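Local coordinates for beta subunit of a putative Aromatic-ring-hydroxylating dioxygenase (Novosphingobium aromaticivorans DSM 12444, PDB 3EBY), which is probably the small, non-catalytic subunit of an aromatic-ring-hydroxylating dioxygenase, an enzyme that would add dioxygen to aromatic rings, at residues 10-15 / 95-100. Residues are numbered along the deposited sequence; the frame is centred on the assembly and turned at random.
Sequences QVAQSA and AVITGV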
loop_
_atom_site.group_PDB
_atom_site.type_symbol
_atom_site.label_atom_id
_atom_site.label_comp_id
_atom_site.label_asym_id
_atom_site.label_seq_id
_atom_site.Cartn_x
_atom_site.Cartn_y
_atom_site.Cartn_z
ATOM N N GLN A 10 -5.720 -9.101 17.694
ATOM C CA GLN A 10 -6.463 -8.189 16.828
ATOM C C GLN A 10 -6.319 -6.758 17.312
ATOM O O GLN A 10 -6.211 -5.828 16.498
ATOM C CB GLN A 10 -7.957 -8.576 16.786
ATOM C CG GLN A 10 -8.860 -7.570 16.020
ATOM N N VAL A 11 -6.342 -6.575 18.636
ATOM C CA VAL A 11 -6.229 -5.243 19.210
ATOM C C VAL A 11 -4.850 -4.639 18.927
ATOM O O VAL A 11 -4.773 -3.534 18.389
ATOM C CB VAL A 11 -6.566 -5.228 20.732
ATOM C CG1 VAL A 11 -6.272 -3.856 21.350
ATOM C CG2 VAL A 11 -8.041 -5.605 20.946
ATOM N N ALA A 12 -3.772 -5.387 19.185
ATOM C CA ALA A 12 -2.418 -4.893 18.880
ATOM C C ALA A 12 -2.234 -4.653 17.361
ATOM O O ALA A 12 -1.651 -3.651 16.958
ATOM C CB ALA A 12 -1.368 -5.845 19.388
ATOM N N GLN A 13 -2.721 -5.594 16.537
ATOM C CA GLN A 13 -2.624 -5.446 15.065
ATOM C C GLN A 13 -3.274 -4.132 14.604
ATOM O O GLN A 13 -2.667 -3.343 13.859
ATOM C CB GLN A 13 -3.307 -6.624 14.367
ATOM C CG GLN A 13 -3.213 -6.572 12.830
ATOM C CD GLN A 13 -1.848 -6.909 12.337
ATOM O OE1 GLN A 13 -1.322 -7.964 12.653
ATOM N NE2 GLN A 13 -1.254 -6.007 11.525
ATOM N N SER A 14 -4.507 -3.901 15.038
ATOM C CA SER A 14 -5.227 -2.693 14.646
ATOM C C SER A 14 -4.539 -1.436 15.152
ATOM O O SER A 14 -4.499 -0.428 14.443
ATOM C CB SER A 14 -6.675 -2.724 15.156
ATOM O OG SER A 14 -7.399 -3.756 14.544
ATOM N N ALA A 15 -4.085 -1.465 16.412
ATOM C CA ALA A 15 -3.377 -0.317 17.018
ATOM C C ALA A 15 -2.132 0.080 16.191
ATOM O O ALA A 15 -1.898 1.265 15.902
ATOM C CB ALA A 15 -2.980 -0.655 18.512
ATOM N N ALA A 95 1.274 -4.270 8.932
ATOM C CA ALA A 95 2.359 -4.685 9.838
ATOM C C ALA A 95 2.320 -6.183 10.115
ATOM O O ALA A 95 1.239 -6.766 10.328
ATOM C CB ALA A 95 2.287 -3.898 11.174
ATOM N N VAL A 96 3.511 -6.780 10.168
ATOM C CA VAL A 96 3.695 -8.140 10.678
ATOM C C VAL A 96 4.261 -8.094 12.082
ATOM O O VAL A 96 5.372 -7.569 12.315
ATOM C CB VAL A 96 4.647 -8.970 9.759
ATOM C CG1 VAL A 96 4.810 -10.393 10.295
ATOM C CG2 VAL A 96 4.122 -8.991 8.296
ATOM N N ILE A 97 3.459 -8.525 13.042
ATOM C CA ILE A 97 3.898 -8.580 14.432
ATOM C C ILE A 97 4.859 -9.763 14.595
ATOM O O ILE A 97 4.510 -10.921 14.284
ATOM C CB ILE A 97 2.707 -8.695 15.384
ATOM C CG1 ILE A 97 1.876 -7.396 15.339
ATOM C CG2 ILE A 97 3.174 -9.002 16.841
ATOM C CD1 ILE A 97 0.546 -7.510 16.052
ATOM N N THR A 98 6.050 -9.464 15.101
ATOM C CA THR A 98 7.130 -10.430 15.195
ATOM C C THR A 98 7.446 -10.887 16.616
ATOM O O THR A 98 8.237 -11.806 16.797
ATOM C CB THR A 98 8.424 -9.868 14.576
ATOM O OG1 THR A 98 8.814 -8.661 15.257
ATOM C CG2 THR A 98 8.234 -9.589 13.080
ATOM N N GLY A 99 6.836 -10.255 17.620
ATOM C CA GLY A 99 7.008 -10.687 19.001
ATOM C C GLY A 99 6.175 -9.868 19.956
ATOM O O GLY A 99 5.872 -8.690 19.702
ATOM N N VAL A 100 5.789 -10.494 21.057
ATOM C CA VAL A 100 4.980 -9.841 22.051
ATOM C C VAL A 100 5.500 -10.246 23.412
ATOM O O VAL A 100 5.684 -11.434 23.682
ATOM C CB VAL A 100 3.482 -10.237 21.913
ATOM C CG1 VAL A 100 2.647 -9.629 23.053
ATOM C CG2 VAL A 100 2.935 -9.829 20.530
HETATM O O HOH W 1 0.848 -9.724 12.448
#
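Gln13 reaches out from helix 8-28 to hold the backbone at Ala95 directly and at Ile97 through a water. From CB the chain sets off with CG anti to the backbone N (chi1 -178°), then bends at chi2 (74°), which presents the terminal amide to residues 95-97. CD is the fork. On one branch NE2 donates to Ala95 O at 2.9 Å, nearly straight at N-H and close to the plane of the Gln13 amide, though tilted somewhat from the plane of the carbonyl. NE2 also bonds to Asp17 OD2, one helical turn on, and the other oxygen of that carboxylate takes the N-H of Ala95, so Asp17 probably steadies the amide. On the other branch OE1 accepts from a water at 2.8 Å, and the same water accepts the N-H of Ile97. With a leucine here, Ala95 O, the bridging water and Asp17 OD2 would probably all lose their Gln13 partner. Beside these polar links, Ile97 CD1 lies 4.2 Å from Ala12 CB and 3.8 Å from Gln13 N. The contact thus ties the N-terminal helix to strand 87-101, outermost in the curved mixed sheet within this chain, a helix-on-sheet arrangement consistent with the NTF2-like fold of ring-hydroxylating dioxygenase beta subunits.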